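Local coordinates for type 3 secretion system chaperone PscG (Pseudomonas aeruginosa, PDB 2UWJ), which acts with PscE as a cytoplasmic chaperone that keeps the needle protein PscF from polymerising prematurely and is required for assembly of the type III secretion needle, at residues 38-47 and 67-75; 86-94 and 105-113. All blocks are in the same frame, centred on the assembly; numbering follows the deposited sequence.

Contact 1: 38-47 and 67-75; sequences DEAARLIRIS and WPALEPWFA
Glu-39 lies flat over one face of the Trp-67 indole: its CG stands 3.7 Å from the centroid of the five-membered ring and 15° off the normal, a CH-pi contact. CG is turned anti to the backbone N (chi1 -174°) and the chain runs on extended, which slides the carboxylate over CD1 with its plane only 14° from that of the ring. Asp-38 CB and Arg-42 extend this partly exposed end of the interface. The Arg-42 chain bends at chi2 and chi3 and brings NH1 to the indole edge, 3.7 Å from Trp-67 CZ3, while that carbon sits over a guanidinium face. Here the link is partly through solvent, since one water donates to Glu-39 OE2 and accepts from Ala-69 N.

Helix 38-47 and the short helical piece 71-75, reached through a 3-10 segment at 68-70, run nearly parallel with their axes 10.6 Å apart, side-by-side packing consistent with the helical-repeat fold of the TPR clan, in which the YscG family is placed. Side chains must span that separation, and further along they do so tightly. Leu-70 splits its methyls, CD1 against Arg-42 CG at 3.3 Å and CD2 against Leu-43 CA. Ile-46 divides likewise: CG2 presses on Trp-73 CB at 3.4 Å, and CD1 meets the Phe-74 ring at CE1, 3.6 Å away. Leu-43 CD1 and Ser-47 approach the Trp-73 indole obliquely, from the same side as Ile-46 CG2, the serine hydroxyl being hydrogen-bonded to Ser-17. The chain of another protein also packs on Ser-47 and Trp-73.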
loop_
_atom_site.group_PDB
_atom_site.type_symbol
_atom_site.label_atom_id
_atom_site.label_comp_id
_atom_site.label_asym_id
_atom_site.label_seq_id
_atom_site.Cartn_x
_atom_site.Cartn_y
_atom_site.Cartn_z
ATOM N N ASP C 38 14.299 -8.441 -10.120
ATOM C CA ASP C 38 13.662 -9.171 -11.231
ATOM C C ASP C 38 12.145 -9.318 -11.172
ATOM O O ASP C 38 11.469 -9.177 -12.202
ATOM C CB ASP C 38 14.274 -10.561 -11.347
ATOM C CG ASP C 38 15.779 -10.527 -11.587
ATOM O OD1 ASP C 38 16.324 -9.463 -11.984
ATOM O OD2 ASP C 38 16.409 -11.581 -11.414
ATOM N N GLU C 39 11.621 -9.658 -9.999
ATOM C CA GLU C 39 10.191 -9.842 -9.855
ATOM C C GLU C 39 9.468 -8.538 -10.155
ATOM O O GLU C 39 8.488 -8.530 -10.920
ATOM C CB GLU C 39 9.806 -10.368 -8.449
ATOM C CG GLU C 39 8.262 -10.691 -8.419
ATOM C CD GLU C 39 7.814 -11.331 -7.104
ATOM O OE1 GLU C 39 8.628 -11.413 -6.168
ATOM O OE2 GLU C 39 6.667 -11.763 -7.003
ATOM N N ALA C 40 9.944 -7.427 -9.582
ATOM C CA ALA C 40 9.322 -6.147 -9.880
ATOM C C ALA C 40 9.477 -5.780 -11.360
ATOM O O ALA C 40 8.544 -5.248 -11.977
ATOM C CB ALA C 40 9.897 -5.009 -8.985
ATOM N N ALA C 41 10.648 -6.037 -11.941
ATOM C CA ALA C 41 10.824 -5.701 -13.364
ATOM C C ALA C 41 9.830 -6.536 -14.212
ATOM O O ALA C 41 9.253 -6.023 -15.163
ATOM C CB ALA C 41 12.240 -6.027 -13.840
ATOM N N ARG C 42 9.670 -7.809 -13.853
ATOM C CA ARG C 42 8.815 -8.739 -14.593
ATOM C C ARG C 42 7.350 -8.273 -14.515
ATOM O O ARG C 42 6.636 -8.247 -15.521
ATOM C CB ARG C 42 9.024 -10.147 -14.022
ATOM C CG ARG C 42 8.253 -11.246 -14.733
ATOM C CD ARG C 42 8.713 -11.373 -16.129
ATOM N NE ARG C 42 10.163 -11.585 -16.226
ATOM C CZ ARG C 42 10.825 -12.739 -16.067
ATOM N NH1 ARG C 42 10.213 -13.889 -15.777
ATOM N NH2 ARG C 42 12.156 -12.728 -16.248
ATOM N N LEU C 43 6.904 -7.911 -13.318
ATOM C CA LEU C 43 5.574 -7.306 -13.120
ATOM C C LEU C 43 5.349 -6.106 -14.063
ATOM O O LEU C 43 4.311 -5.981 -14.760
ATOM C CB LEU C 43 5.445 -6.792 -11.654
ATOM C CG LEU C 43 4.203 -5.901 -11.408
ATOM C CD1 LEU C 43 2.994 -6.755 -11.727
ATOM C CD2 LEU C 43 4.102 -5.422 -9.910
ATOM N N ILE C 44 6.310 -5.199 -14.103
ATOM C CA ILE C 44 6.172 -4.001 -14.953
ATOM C C ILE C 44 6.111 -4.346 -16.438
ATOM O O ILE C 44 5.258 -3.834 -17.176
ATOM C CB ILE C 44 7.359 -2.994 -14.680
ATOM C CG1 ILE C 44 7.200 -2.373 -13.256
ATOM C CG2 ILE C 44 7.375 -1.888 -15.750
ATOM C CD1 ILE C 44 8.634 -1.902 -12.606
ATOM N N ARG C 45 6.998 -5.229 -16.864
ATOM C CA ARG C 45 7.051 -5.679 -18.255
ATOM C C ARG C 45 5.698 -6.276 -18.638
ATOM O O ARG C 45 5.140 -5.952 -19.677
ATOM C CB ARG C 45 8.123 -6.778 -18.392
ATOM C CG ARG C 45 9.597 -6.249 -18.507
ATOM C CD ARG C 45 10.533 -7.403 -18.764
ATOM N NE ARG C 45 11.944 -6.995 -18.743
ATOM C CZ ARG C 45 12.541 -6.339 -19.737
ATOM N NH1 ARG C 45 11.831 -6.020 -20.812
ATOM N NH2 ARG C 45 13.846 -6.039 -19.687
ATOM N N ILE C 46 5.204 -7.181 -17.793
ATOM C CA ILE C 46 3.919 -7.852 -18.077
ATOM C C ILE C 46 2.697 -6.879 -18.101
ATOM O O ILE C 46 1.853 -6.904 -19.015
ATOM C CB ILE C 46 3.690 -8.964 -17.077
ATOM C CG1 ILE C 46 4.677 -10.099 -17.399
ATOM C CG2 ILE C 46 2.200 -9.456 -17.168
ATOM C CD1 ILE C 46 4.815 -11.169 -16.298
ATOM N N SER C 47 2.645 -5.991 -17.116
ATOM C CA SER C 47 1.573 -5.028 -17.050
ATOM C C SER C 47 1.609 -4.122 -18.293
ATOM O O SER C 47 0.557 -3.835 -18.914
ATOM C CB SER C 47 1.684 -4.172 -15.778
ATOM O OG SER C 47 0.696 -3.152 -15.783
ATOM N N TRP C 67 7.173 -16.777 -10.046
ATOM C CA TRP C 67 6.532 -15.853 -9.084
ATOM C C TRP C 67 5.032 -15.968 -9.127
ATOM O O TRP C 67 4.400 -15.408 -10.016
ATOM C CB TRP C 67 6.969 -14.419 -9.428
ATOM C CG TRP C 67 8.436 -14.234 -9.180
ATOM C CD1 TRP C 67 9.099 -14.411 -7.984
ATOM C CD2 TRP C 67 9.433 -13.900 -10.140
ATOM N NE1 TRP C 67 10.440 -14.217 -8.156
ATOM C CE2 TRP C 67 10.679 -13.901 -9.464
ATOM C CE3 TRP C 67 9.400 -13.594 -11.511
ATOM C CZ2 TRP C 67 11.879 -13.615 -10.112
ATOM C CZ3 TRP C 67 10.610 -13.308 -12.168
ATOM C CH2 TRP C 67 11.827 -13.326 -11.459
ATOM N N PRO C 68 4.439 -16.691 -8.175
ATOM C CA PRO C 68 2.982 -16.850 -8.183
ATOM C C PRO C 68 2.163 -15.559 -8.232
ATOM O O PRO C 68 1.085 -15.548 -8.795
ATOM C CB PRO C 68 2.715 -17.680 -6.913
ATOM C CG PRO C 68 4.022 -18.528 -6.792
ATOM C CD PRO C 68 5.064 -17.453 -7.062
ATOM N N ALA C 69 2.678 -14.470 -7.670
ATOM C CA ALA C 69 1.912 -13.224 -7.671
ATOM C C ALA C 69 1.685 -12.681 -9.102
ATOM O O ALA C 69 0.906 -11.756 -9.266
ATOM C CB ALA C 69 2.642 -12.156 -6.820
ATOM N N LEU C 70 2.438 -13.190 -10.087
ATOM C CA LEU C 70 2.293 -12.746 -11.470
ATOM C C LEU C 70 1.226 -13.562 -12.211
ATOM O O LEU C 70 0.746 -13.126 -13.282
ATOM C CB LEU C 70 3.616 -12.856 -12.255
ATOM C CG LEU C 70 4.769 -12.028 -11.676
ATOM C CD1 LEU C 70 6.009 -12.245 -12.547
ATOM C CD2 LEU C 70 4.369 -10.512 -11.596
ATOM N N GLU C 71 0.826 -14.701 -11.633
ATOM C CA GLU C 71 -0.162 -15.581 -12.318
ATOM C C GLU C 71 -1.484 -14.893 -12.759
ATOM O O GLU C 71 -1.988 -15.210 -13.817
ATOM C CB GLU C 71 -0.466 -16.832 -11.490
ATOM C CG GLU C 71 0.717 -17.816 -11.405
ATOM C CD GLU C 71 0.900 -18.544 -12.749
ATOM O OE1 GLU C 71 -0.125 -19.030 -13.281
ATOM O OE2 GLU C 71 2.025 -18.589 -13.271
ATOM N N PRO C 72 -2.063 -13.998 -11.926
ATOM C CA PRO C 72 -3.304 -13.352 -12.372
ATOM C C PRO C 72 -3.168 -12.659 -13.743
ATOM O O PRO C 72 -4.132 -12.622 -14.497
ATOM C CB PRO C 72 -3.606 -12.332 -11.257
ATOM C CG PRO C 72 -3.054 -13.083 -9.976
ATOM C CD PRO C 72 -1.747 -13.664 -10.507
ATOM N N TRP C 73 -1.998 -12.056 -14.018
ATOM C CA TRP C 73 -1.783 -11.382 -15.279
ATOM C C TRP C 73 -1.884 -12.369 -16.429
ATOM O O TRP C 73 -2.454 -12.016 -17.479
ATOM C CB TRP C 73 -0.408 -10.694 -15.344
ATOM C CG TRP C 73 -0.284 -9.679 -14.282
ATOM C CD1 TRP C 73 0.160 -9.867 -12.985
ATOM C CD2 TRP C 73 -0.641 -8.300 -14.390
ATOM N NE1 TRP C 73 0.101 -8.664 -12.283
ATOM C CE2 TRP C 73 -0.383 -7.692 -13.133
ATOM C CE3 TRP C 73 -1.157 -7.511 -15.437
ATOM C CZ2 TRP C 73 -0.623 -6.321 -12.907
ATOM C CZ3 TRP C 73 -1.393 -6.141 -15.197
ATOM C CH2 TRP C 73 -1.127 -5.572 -13.965
ATOM N N PHE C 74 -1.357 -13.579 -16.270
ATOM C CA PHE C 74 -1.458 -14.572 -17.360
ATOM C C PHE C 74 -2.939 -15.010 -17.550
ATOM O O PHE C 74 -3.375 -15.158 -18.700
ATOM C CB PHE C 74 -0.530 -15.777 -17.105
ATOM C CG PHE C 74 0.907 -15.364 -16.840
ATOM C CD1 PHE C 74 1.503 -14.369 -17.609
ATOM C CD2 PHE C 74 1.651 -15.961 -15.800
ATOM C CE1 PHE C 74 2.851 -13.957 -17.353
ATOM C CE2 PHE C 74 2.978 -15.564 -15.541
ATOM C CZ PHE C 74 3.574 -14.570 -16.307
ATOM N N ALA C 75 -3.688 -15.209 -16.454
ATOM C CA ALA C 75 -5.136 -15.519 -16.574
ATOM C C ALA C 75 -5.822 -14.355 -17.383
ATOM O O ALA C 75 -6.638 -14.587 -18.291
ATOM C CB ALA C 75 -5.789 -15.580 -15.192
HETATM O O HOH W 1 5.466 -14.195 -6.517
#

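Contact 2: 86-94 and 105-113; sequences ALDRRLAGL and FAAGMRAQV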
loop_
_atom_site.group_PDB
_atom_site.type_symbol
_atom_site.label_atom_id
_atom_site.label_comp_id
_atom_site.label_asym_id
_atom_site.label_seq_id
_atom_site.Cartn_x
_atom_site.Cartn_y
_atom_site.Cartn_z
ATOM N N ALA C 86 -7.725 -22.810 -21.195
ATOM C CA ALA C 86 -6.444 -22.551 -20.549
ATOM C C ALA C 86 -6.746 -21.660 -19.320
ATOM O O ALA C 86 -6.205 -21.912 -18.229
ATOM C CB ALA C 86 -5.468 -21.835 -21.513
ATOM N N LEU C 87 -7.593 -20.635 -19.500
ATOM C CA LEU C 87 -7.969 -19.740 -18.411
ATOM C C LEU C 87 -8.547 -20.544 -17.237
ATOM O O LEU C 87 -8.167 -20.364 -16.059
ATOM C CB LEU C 87 -9.036 -18.710 -18.855
ATOM C CG LEU C 87 -9.626 -17.821 -17.709
ATOM C CD1 LEU C 87 -8.469 -17.010 -16.982
ATOM C CD2 LEU C 87 -10.674 -16.804 -18.283
ATOM N N ASP C 88 -9.477 -21.440 -17.555
ATOM C CA ASP C 88 -10.120 -22.225 -16.520
ATOM C C ASP C 88 -9.132 -23.097 -15.778
ATOM O O ASP C 88 -9.257 -23.255 -14.571
ATOM C CB ASP C 88 -11.270 -23.094 -17.087
ATOM C CG ASP C 88 -12.438 -22.256 -17.617
ATOM O OD1 ASP C 88 -12.598 -21.077 -17.184
ATOM O OD2 ASP C 88 -13.208 -22.780 -18.467
ATOM N N ARG C 89 -8.173 -23.698 -16.471
ATOM C CA ARG C 89 -7.175 -24.530 -15.771
ATOM C C ARG C 89 -6.299 -23.640 -14.857
ATOM O O ARG C 89 -5.990 -24.007 -13.710
ATOM C CB ARG C 89 -6.237 -25.264 -16.745
ATOM C CG ARG C 89 -6.905 -26.413 -17.538
ATOM C CD ARG C 89 -5.880 -27.200 -18.360
ATOM N NE ARG C 89 -5.203 -26.427 -19.408
ATOM C CZ ARG C 89 -5.702 -26.180 -20.619
ATOM N NH1 ARG C 89 -6.912 -26.639 -20.964
ATOM N NH2 ARG C 89 -4.976 -25.490 -21.503
ATOM N N ARG C 90 -5.858 -22.495 -15.370
ATOM C CA ARG C 90 -5.031 -21.616 -14.539
ATOM C C ARG C 90 -5.825 -21.191 -13.284
ATOM O O ARG C 90 -5.322 -21.292 -12.145
ATOM C CB ARG C 90 -4.556 -20.382 -15.355
ATOM C CG ARG C 90 -3.509 -19.523 -14.588
ATOM C CD ARG C 90 -2.954 -18.388 -15.467
ATOM N NE ARG C 90 -2.434 -18.837 -16.770
ATOM C CZ ARG C 90 -1.192 -19.276 -17.026
ATOM N NH1 ARG C 90 -0.247 -19.367 -16.079
ATOM N NH2 ARG C 90 -0.863 -19.592 -18.274
ATOM N N LEU C 91 -7.064 -20.713 -13.467
ATOM C CA LEU C 91 -7.866 -20.313 -12.303
ATOM C C LEU C 91 -8.057 -21.469 -11.318
ATOM O O LEU C 91 -7.887 -21.289 -10.101
ATOM C CB LEU C 91 -9.234 -19.739 -12.703
ATOM C CG LEU C 91 -9.204 -18.468 -13.539
ATOM C CD1 LEU C 91 -10.628 -17.933 -13.721
ATOM C CD2 LEU C 91 -8.283 -17.434 -12.809
ATOM N N ALA C 92 -8.353 -22.666 -11.826
ATOM C CA ALA C 92 -8.517 -23.831 -10.932
ATOM C C ALA C 92 -7.217 -24.061 -10.124
ATOM O O ALA C 92 -7.258 -24.383 -8.941
ATOM C CB ALA C 92 -8.893 -25.125 -11.767
ATOM N N GLY C 93 -6.061 -23.875 -10.758
ATOM C CA GLY C 93 -4.806 -24.047 -10.046
ATOM C C GLY C 93 -4.625 -23.004 -8.936
ATOM O O GLY C 93 -4.301 -23.337 -7.798
ATOM N N LEU C 94 -4.859 -21.738 -9.257
ATOM C CA LEU C 94 -4.707 -20.655 -8.293
ATOM C C LEU C 94 -5.693 -20.765 -7.129
ATOM O O LEU C 94 -5.440 -20.252 -6.031
ATOM C CB LEU C 94 -4.910 -19.300 -8.987
ATOM C CG LEU C 94 -3.831 -19.021 -10.016
ATOM C CD1 LEU C 94 -4.137 -17.704 -10.675
ATOM C CD2 LEU C 94 -2.434 -19.066 -9.333
ATOM N N PHE C 105 -8.296 -13.667 -5.981
ATOM C CA PHE C 105 -8.349 -13.203 -7.382
ATOM C C PHE C 105 -8.969 -14.312 -8.260
ATOM O O PHE C 105 -9.811 -14.041 -9.111
ATOM C CB PHE C 105 -6.952 -12.903 -7.945
ATOM C CG PHE C 105 -6.940 -12.655 -9.448
ATOM C CD1 PHE C 105 -7.090 -11.369 -9.943
ATOM C CD2 PHE C 105 -6.848 -13.724 -10.336
ATOM C CE1 PHE C 105 -7.163 -11.132 -11.333
ATOM C CE2 PHE C 105 -6.925 -13.516 -11.735
ATOM C CZ PHE C 105 -7.087 -12.224 -12.227
ATOM N N ALA C 106 -8.522 -15.551 -8.061
ATOM C CA ALA C 106 -8.996 -16.676 -8.884
ATOM C C ALA C 106 -10.496 -16.944 -8.731
ATOM O O ALA C 106 -11.215 -17.065 -9.719
ATOM C CB ALA C 106 -8.186 -17.945 -8.557
ATOM N N ALA C 107 -10.958 -17.032 -7.486
ATOM C CA ALA C 107 -12.376 -17.254 -7.204
ATOM C C ALA C 107 -13.181 -16.081 -7.761
ATOM O O ALA C 107 -14.231 -16.269 -8.384
ATOM C CB ALA C 107 -12.604 -17.385 -5.688
ATOM N N GLY C 108 -12.707 -14.853 -7.552
ATOM C CA GLY C 108 -13.456 -13.724 -8.084
ATOM C C GLY C 108 -13.514 -13.674 -9.618
ATOM O O GLY C 108 -14.567 -13.402 -10.215
ATOM N N MET C 109 -12.405 -13.967 -10.290
ATOM C CA MET C 109 -12.450 -13.866 -11.746
ATOM C C MET C 109 -13.322 -15.012 -12.317
ATOM O O MET C 109 -14.062 -14.830 -13.273
ATOM C CB MET C 109 -11.044 -13.905 -12.357
ATOM C CG MET C 109 -11.022 -13.277 -13.788
ATOM S SD MET C 109 -9.491 -13.676 -14.563
ATOM C CE MET C 109 -9.957 -13.241 -16.331
ATOM N N ARG C 110 -13.225 -16.183 -11.714
ATOM C CA ARG C 110 -14.029 -17.309 -12.166
ATOM C C ARG C 110 -15.498 -16.929 -12.030
ATOM O O ARG C 110 -16.304 -17.152 -12.939
ATOM C CB ARG C 110 -13.725 -18.537 -11.319
ATOM C CG ARG C 110 -14.756 -19.633 -11.452
ATOM C CD ARG C 110 -14.135 -20.963 -11.046
ATOM N NE ARG C 110 -13.221 -21.435 -12.081
ATOM C CZ ARG C 110 -12.458 -22.528 -11.996
ATOM N NH1 ARG C 110 -12.488 -23.290 -10.891
ATOM N NH2 ARG C 110 -11.668 -22.858 -13.034
ATOM N N ALA C 111 -15.842 -16.343 -10.894
ATOM C CA ALA C 111 -17.213 -15.934 -10.650
ATOM C C ALA C 111 -17.683 -14.867 -11.629
ATOM O O ALA C 111 -18.815 -14.899 -12.104
ATOM C CB ALA C 111 -17.359 -15.441 -9.222
ATOM N N GLN C 112 -16.825 -13.920 -11.965
ATOM C CA GLN C 112 -17.266 -12.885 -12.870
ATOM C C GLN C 112 -17.257 -13.305 -14.334
ATOM O O GLN C 112 -18.077 -12.848 -15.136
ATOM C CB GLN C 112 -16.408 -11.630 -12.680
ATOM C CG GLN C 112 -16.214 -10.840 -13.947
ATOM C CD GLN C 112 -15.784 -9.427 -13.686
ATOM O OE1 GLN C 112 -15.005 -9.146 -12.768
ATOM N NE2 GLN C 112 -16.278 -8.515 -14.506
ATOM N N VAL C 113 -16.339 -14.203 -14.650
ATOM C CA VAL C 113 -16.101 -14.684 -15.995
ATOM C C VAL C 113 -16.781 -15.986 -16.404
ATOM O O VAL C 113 -17.204 -16.126 -17.556
ATOM C CB VAL C 113 -14.570 -14.836 -16.189
ATOM C CG1 VAL C 113 -14.236 -16.209 -16.756
ATOM C CG2 VAL C 113 -14.051 -13.689 -17.020
HETATM O O HOH W 2 -13.210 -20.762 -14.718
#
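An antiparallel helix-helix contact joins 86-94 to 105-113, the last two helices of the chain, and forms the C-terminal hairpin of the TPR-like fold. The evidence is an angle of 143° between the axes and a separation of 8.6 Å, at which Ala-106 CB can touch the Leu-91 backbone.

Closest approach of the backbones falls where Leu-91 faces Ala-106, whose small side chain lets the CA atoms come within 5.1 Å. Leu-91 is a knob in a hole made by Phe-105, Ala-106, Met-109 and Arg-110. Its CG points anti to the carbonyl carbon (chi1 -62°), and the branches then part, CD1 settling 3.7 Å from Arg-110 N while CD2 goes toward Ala-106 and the Phe-105 ring. Toward one end, Leu-94 CB touches Ala-106 CB at 3.6 Å. Toward the other, Leu-87 CD2 meets Val-113 CG1 tip to tip, and Leu-87 CD1 crosses the end of the extended Met-109 chain at CE. Trp-79 of helix 71-80 packs on both Met-109 and Val-113.

Arg-110 closes the rim. Bent at chi3 (-74°), it folds its guanidinium back over the neighbouring helix, with Leu-91 C over one face and Ala-92 CB 3.8 Å from NH2. NH2 also comes 2.9 Å from Asp-88 O, but at a poor angle for a hydrogen bond. The better-defined polar link is a water that accepts from Arg-110 NE and donates to Asp-88 OD1. With that carboxylate oxygen 4.6 Å from NH2, the opposite charges probably attract through space without direct contact, so an apolar centre is bordered on one side by a polar edge that a single water bridges.

How the contacts relate
Contact 1, about 3 Å from the chain centre, is only partly buried because its Glu-39/Trp-67 end is partly exposed; contact 2, about 15 Å out, is mostly buried with a polar rim. Contact 1 joins helix 38-51 to helix 71-80 and the turn before it through large aromatic side chains; contact 2 closes one antiparallel hairpin at shorter axis distance, mostly with aliphatic side chains, and with an alanine where the backbones come nearest. Each adds a water bridge from an acidic side chain, to a backbone N or to a guanidinium. Through the Glu-71 OE1 to Arg-90 NH1 salt bridge, 2.8 Å, and Pro-72 CB on Phe-105 CE2, helix 71-80 touches both helices of that hairpin.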